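Local coordinates for Two-component insecticidal protein 16 kDa unit (Alcaligenes faecalis, PDB 5V3S) that probably acts as the small, aegerolysin-type subunit of a two-component insecticidal toxin that kills corn rootworm, at residues A[21-26]-A[66-71]; A[123-128]-A[138-143]. All blocks are in the same frame, centred on the assembly; numbering follows the deposited sequence.

Interaction 1: A[21-26]-A[66-71]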
loop_
_atom_site.group_PDB
_atom_site.type_symbol
_atom_site.label_atom_id
_atom_site.label_comp_id
_atom_site.label_asym_id
_atom_site.label_seq_id
_atom_site.Cartn_x
_atom_site.Cartn_y
_atom_site.Cartn_z
ATOM N N GLU A 21 -0.413 -7.679 -0.975
ATOM C CA GLU A 21 0.464 -6.988 -1.899
ATOM C C GLU A 21 -0.342 -5.842 -2.469
ATOM O O GLU A 21 -1.447 -6.064 -2.899
ATOM C CB GLU A 21 1.035 -7.856 -3.048
ATOM C CG GLU A 21 2.056 -8.861 -2.561
ATOM C CD GLU A 21 2.957 -9.451 -3.606
ATOM O OE1 GLU A 21 2.859 -9.015 -4.792
ATOM O OE2 GLU A 21 3.768 -10.343 -3.182
ATOM N N ILE A 22 0.218 -4.633 -2.404
ATOM C CA ILE A 22 -0.491 -3.422 -2.827
ATOM C C ILE A 22 0.299 -2.786 -3.995
ATOM O O ILE A 22 1.467 -2.536 -3.884
ATOM C CB ILE A 22 -0.862 -2.482 -1.675
ATOM C CG1 ILE A 22 -1.712 -1.352 -2.149
ATOM C CG2 ILE A 22 0.319 -1.907 -0.978
ATOM C CD1 ILE A 22 -2.563 -0.759 -1.070
ATOM N N THR A 23 -0.382 -2.543 -5.097
ATOM C CA THR A 23 0.301 -2.002 -6.264
ATOM C C THR A 23 -0.309 -0.608 -6.445
ATOM O O THR A 23 -1.532 -0.498 -6.470
ATOM C CB THR A 23 0.117 -2.926 -7.493
ATOM O OG1 THR A 23 0.747 -4.150 -7.245
ATOM C CG2 THR A 23 0.754 -2.323 -8.678
ATOM N N ILE A 24 0.548 0.429 -6.605
ATOM C CA ILE A 24 0.125 1.828 -6.849
ATOM C C ILE A 24 0.585 2.204 -8.235
ATOM O O ILE A 24 1.800 2.071 -8.531
ATOM C CB ILE A 24 0.767 2.761 -5.795
ATOM C CG1 ILE A 24 0.444 2.252 -4.404
ATOM C CG2 ILE A 24 0.338 4.229 -5.940
ATOM C CD1 ILE A 24 1.547 1.462 -3.766
ATOM N N PHE A 25 -0.382 2.535 -9.104
ATOM C CA PHE A 25 -0.074 2.861 -10.515
ATOM C C PHE A 25 -0.482 4.286 -10.632
ATOM O O PHE A 25 -1.587 4.642 -10.204
ATOM C CB PHE A 25 -0.956 2.026 -11.502
ATOM C CG PHE A 25 -0.618 2.235 -12.929
ATOM C CD1 PHE A 25 0.359 1.496 -13.527
ATOM C CD2 PHE A 25 -1.220 3.265 -13.656
ATOM C CE1 PHE A 25 0.680 1.679 -14.864
ATOM C CE2 PHE A 25 -0.857 3.497 -15.009
ATOM C CZ PHE A 25 0.104 2.708 -15.574
ATOM N N VAL A 26 0.315 5.108 -11.322
ATOM C CA VAL A 26 0.106 6.563 -11.295
ATOM C C VAL A 26 0.158 7.114 -12.693
ATOM O O VAL A 26 0.836 6.529 -13.517
ATOM C CB VAL A 26 1.138 7.316 -10.437
ATOM C CG1 VAL A 26 1.206 6.671 -9.033
ATOM C CG2 VAL A 26 2.506 7.265 -11.050
ATOM N N GLU A 66 2.919 6.809 -15.437
ATOM C CA GLU A 66 2.524 5.584 -16.180
ATOM C C GLU A 66 3.269 4.332 -15.746
ATOM O O GLU A 66 3.304 3.389 -16.509
ATOM C CB GLU A 66 2.561 5.735 -17.705
ATOM C CG GLU A 66 1.708 6.920 -18.233
ATOM C CD GLU A 66 1.907 7.173 -19.733
ATOM O OE1 GLU A 66 2.680 6.498 -20.443
ATOM O OE2 GLU A 66 1.272 8.104 -20.177
ATOM N N ASP A 67 3.893 4.371 -14.547
ATOM C CA ASP A 67 4.480 3.210 -13.909
ATOM C C ASP A 67 3.758 2.835 -12.628
ATOM O O ASP A 67 2.970 3.558 -12.092
ATOM C CB ASP A 67 5.918 3.499 -13.486
ATOM C CG ASP A 67 6.910 3.560 -14.644
ATOM O OD1 ASP A 67 6.597 3.180 -15.818
ATOM O OD2 ASP A 67 8.070 3.983 -14.374
ATOM N N SER A 68 4.057 1.632 -12.148
ATOM C CA SER A 68 3.542 1.280 -10.827
ATOM C C SER A 68 4.709 0.867 -9.896
ATOM O O SER A 68 5.852 0.624 -10.304
ATOM C CB SER A 68 2.561 0.138 -10.912
ATOM O OG SER A 68 3.181 -1.084 -11.385
ATOM N N TYR A 69 4.356 0.708 -8.646
ATOM C CA TYR A 69 5.325 0.149 -7.641
ATOM C C TYR A 69 4.483 -0.666 -6.663
ATOM O O TYR A 69 3.336 -0.287 -6.427
ATOM C CB TYR A 69 5.931 1.301 -6.903
ATOM C CG TYR A 69 6.778 0.922 -5.722
ATOM C CD1 TYR A 69 8.053 0.326 -5.882
ATOM C CD2 TYR A 69 6.352 1.231 -4.411
ATOM C CE1 TYR A 69 8.885 0.056 -4.745
ATOM C CE2 TYR A 69 7.202 0.987 -3.301
ATOM C CZ TYR A 69 8.418 0.366 -3.470
ATOM O OH TYR A 69 9.203 0.082 -2.361
ATOM N N THR A 70 5.049 -1.784 -6.170
ATOM C CA THR A 70 4.315 -2.671 -5.282
ATOM C C THR A 70 5.028 -2.738 -3.969
ATOM O O THR A 70 6.296 -2.876 -3.918
ATOM C CB THR A 70 4.243 -4.069 -5.939
ATOM O OG1 THR A 70 3.532 -3.944 -7.180
ATOM C CG2 THR A 70 3.573 -5.047 -5.052
ATOM N N ILE A 71 4.212 -2.700 -2.933
ATOM C CA ILE A 71 4.627 -2.898 -1.543
ATOM C C ILE A 71 4.028 -4.290 -1.143
ATOM O O ILE A 71 2.864 -4.619 -1.438
ATOM C CB ILE A 71 4.110 -1.766 -0.683
ATOM C CG1 ILE A 71 4.829 -0.474 -0.977
ATOM C CG2 ILE A 71 4.176 -2.076 0.792
ATOM C CD1 ILE A 71 4.162 0.780 -0.482
#

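Interaction 2: A[123-128]-A[138-143]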
loop_
_atom_site.group_PDB
_atom_site.type_symbol
_atom_site.label_atom_id
_atom_site.label_comp_id
_atom_site.label_asym_id
_atom_site.label_seq_id
_atom_site.Cartn_x
_atom_site.Cartn_y
_atom_site.Cartn_z
ATOM N N VAL A 123 -8.369 9.067 -7.084
ATOM C CA VAL A 123 -7.715 7.975 -6.427
ATOM C C VAL A 123 -8.706 6.850 -6.186
ATOM O O VAL A 123 -9.686 7.072 -5.485
ATOM C CB VAL A 123 -7.105 8.435 -5.120
ATOM C CG1 VAL A 123 -6.383 7.317 -4.453
ATOM C CG2 VAL A 123 -6.077 9.487 -5.317
ATOM N N ILE A 124 -8.437 5.686 -6.742
ATOM C CA ILE A 124 -9.352 4.491 -6.689
ATOM C C ILE A 124 -8.661 3.213 -6.198
ATOM O O ILE A 124 -7.646 2.802 -6.798
ATOM C CB ILE A 124 -10.051 4.213 -8.008
ATOM C CG1 ILE A 124 -10.818 5.438 -8.570
ATOM C CG2 ILE A 124 -11.020 2.994 -7.803
ATOM C CD1 ILE A 124 -12.107 5.768 -7.880
ATOM N N LYS A 125 -9.246 2.588 -5.133
ATOM C CA LYS A 125 -8.756 1.281 -4.693
ATOM C C LYS A 125 -9.686 0.078 -5.109
ATOM O O LYS A 125 -10.924 0.184 -5.055
ATOM C CB LYS A 125 -8.591 1.330 -3.194
ATOM C CG LYS A 125 -8.098 0.036 -2.570
ATOM C CD LYS A 125 -7.870 0.227 -1.079
ATOM C CE LYS A 125 -9.223 0.340 -0.360
ATOM N NZ LYS A 125 -9.873 -0.944 0.067
ATOM N N LYS A 126 -9.067 -1.018 -5.511
ATOM C CA LYS A 126 -9.729 -2.287 -5.821
ATOM C C LYS A 126 -9.080 -3.304 -4.917
ATOM O O LYS A 126 -7.885 -3.234 -4.621
ATOM C CB LYS A 126 -9.552 -2.689 -7.294
ATOM C CG LYS A 126 -10.035 -1.644 -8.343
ATOM C CD LYS A 126 -11.526 -1.735 -8.751
ATOM C CE LYS A 126 -12.011 -0.432 -9.469
ATOM N NZ LYS A 126 -13.488 -0.265 -9.285
ATOM N N GLY A 127 -9.871 -4.283 -4.419
ATOM C CA GLY A 127 -9.378 -5.178 -3.365
ATOM C C GLY A 127 -9.349 -4.464 -2.031
ATOM O O GLY A 127 -9.738 -3.281 -1.893
ATOM N N GLY A 128 -8.893 -5.136 -0.985
ATOM C CA GLY A 128 -8.757 -4.471 0.318
ATOM C C GLY A 128 -10.091 -4.534 1.052
ATOM O O GLY A 128 -10.984 -5.258 0.635
ATOM N N ILE A 138 -4.115 -5.833 -3.699
ATOM C CA ILE A 138 -4.871 -4.581 -3.629
ATOM C C ILE A 138 -4.188 -3.690 -4.688
ATOM O O ILE A 138 -2.971 -3.753 -4.827
ATOM C CB ILE A 138 -4.675 -3.861 -2.227
ATOM C CG1 ILE A 138 -5.055 -4.801 -1.028
ATOM C CG2 ILE A 138 -5.417 -2.549 -2.142
ATOM C CD1 ILE A 138 -4.313 -4.556 0.278
ATOM N N PHE A 139 -4.973 -2.837 -5.321
ATOM C CA PHE A 139 -4.592 -2.006 -6.461
ATOM C C PHE A 139 -5.104 -0.625 -6.164
ATOM O O PHE A 139 -6.258 -0.443 -5.898
ATOM C CB PHE A 139 -5.293 -2.585 -7.702
ATOM C CG PHE A 139 -5.027 -1.904 -9.029
ATOM C CD1 PHE A 139 -3.775 -1.476 -9.422
ATOM C CD2 PHE A 139 -6.059 -1.849 -9.974
ATOM C CE1 PHE A 139 -3.557 -0.942 -10.694
ATOM C CE2 PHE A 139 -5.858 -1.311 -11.235
ATOM C CZ PHE A 139 -4.597 -0.893 -11.616
ATOM N N ILE A 140 -4.213 0.388 -6.213
ATOM C CA ILE A 140 -4.636 1.810 -6.149
ATOM C C ILE A 140 -4.107 2.521 -7.420
ATOM O O ILE A 140 -2.989 2.365 -7.714
ATOM C CB ILE A 140 -4.119 2.506 -4.894
ATOM C CG1 ILE A 140 -4.578 1.726 -3.635
ATOM C CG2 ILE A 140 -4.564 3.986 -4.884
ATOM C CD1 ILE A 140 -4.108 2.366 -2.349
ATOM N N THR A 141 -4.979 3.188 -8.130
ATOM C CA THR A 141 -4.700 4.069 -9.223
ATOM C C THR A 141 -4.802 5.498 -8.715
ATOM O O THR A 141 -5.678 5.916 -7.903
ATOM C CB THR A 141 -5.573 3.769 -10.490
ATOM O OG1 THR A 141 -6.997 3.815 -10.129
ATOM C CG2 THR A 141 -5.267 2.336 -11.064
ATOM N N VAL A 142 -3.887 6.313 -9.251
ATOM C CA VAL A 142 -3.851 7.651 -8.918
ATOM C C VAL A 142 -3.661 8.439 -10.251
ATOM O O VAL A 142 -2.753 8.175 -10.949
ATOM C CB VAL A 142 -2.726 7.939 -7.959
ATOM C CG1 VAL A 142 -2.848 9.382 -7.584
ATOM C CG2 VAL A 142 -2.781 7.041 -6.674
ATOM N N VAL A 143 -4.577 9.319 -10.543
ATOM C CA VAL A 143 -4.545 10.134 -11.757
ATOM C C VAL A 143 -4.577 11.568 -11.323
ATOM O O VAL A 143 -5.543 12.007 -10.716
ATOM C CB VAL A 143 -5.755 9.850 -12.702
ATOM C CG1 VAL A 143 -5.696 10.779 -13.925
ATOM C CG2 VAL A 143 -5.742 8.406 -13.141
#

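Interaction 1: A[21-26]-A[66-71]
The Phe25 ring lies along the backbone of 66-71: the carbonyl oxygen of Asp67 sits over one face, offset toward the rim, while Ser68 CB and the carbonyl oxygen of Glu66 approach obliquely. CG stands anti to the backbone N (chi1 -176°), which carries the ring along the partner strand until CZ comes to 3.4 Å from Glu66 O. Phe25 also touches Phe139 on the neighbouring strand, so this large flat residue bridges to the strands on both sides of its own. These are antiparallel strands of the aegerolysin beta-sandwich. Ile22-Ile71 and Ile24-Tyr69 are hydrogen-bonded pairs, with Ile22 N reaching Ile71 O at 2.8 Å in a nearly straight bond (173°); Thr23-Thr70 and Phe25-Ser68 are non-hydrogen-bonded pairs. Beyond them Val26 binds both Asp67 and Glu66 through its backbone, Glu66 N giving a more bent bond (135°) to Val26 O. The inner face is aliphatic, as suits a core: Ile22 and Ile71 lie side by side, Ile22 CG2 at 3.8 Å from Ile71 CB, and both meet Phe87 of the opposing sheet, as does Ile24. Tyr69 starts from this face too, but its ring leads away from the strand partner to touch Thr61 and Ile63. On the other face the small Thr23, Thr70 and Ser68 suit closely spaced backbones, Thr23 CA being 4.2 Å from Thr70 CA. Glu21 lies slantwise across Thr70, its OE1 4.0 Å from Thr70 CG2, and its OE2 takes a hydrogen bond from Gly47 N. The hydroxyls of Thr23 and Thr70 meet, OG1 to OG1, at 2.8 Å.

Interaction 2: A[123-128]-A[138-143]
Ile124 and Thr141 exchange two backbone hydrogen bonds, as do Lys126 and Phe139; Lys126 N lies 2.9 Å from Phe139 O, with its N-H pointing almost straight at the oxygen (166°). CA-H...O contacts lie between and beside these pairs, among them Ile140 CA to Ile124 O at 3.2 Å. Apolar packing occupies one face. Val123 and Val142 lie side by side, Val123 CG2 to Val142 CG1 at 3.9 Å, while Val123 CG1 crosses to Ile140 CG2; branched aliphatics suit this side because Phe97 of the second sheet closes over both valines. The two strands form a beta hairpin at the border of one sheet of the aegerolysin sandwich, strand 121-126 being one of its two outermost strands. Lys125 serves both the apolar and the polar interactions. Its CG, anti to the backbone N (chi1 179°), rests 3.7 Å from Ile138 CG2, and the chain then bends at its outer torsions to bring NZ 3.1 Å from Gly127 O, in the carbonyl plane on a lone pair. The same ammonium forms a salt bridge with Asp111. On the opposite face the exposed Lys126, beside Phe139, leads away from the partner strand, and Thr141 OG1 stands 3.7 Å from Ile124 CB.

Overall arrangement
Both contacts belong to the same mixed sheet, their centres about 9 Å apart. Along the chain they follow in series: interaction 1 pairs strands 19-27 and 68-74, far apart in sequence, before the hairpin of interaction 2 joins 121-126 to 136-144. Strands 19-27 and 136-144 are parallel neighbours, and the two contacts touch there: Glu21 O lies 2.8 Å from Ile138 N, a probable hydrogen bond, and Ile22 CD1 packs 3.5 Å from Ile138 CG2. The late hairpin is thus joined to an early strand, giving four adjacent strands whose inner side chains meet the second sheet. Together they form much of one wall of the sandwich.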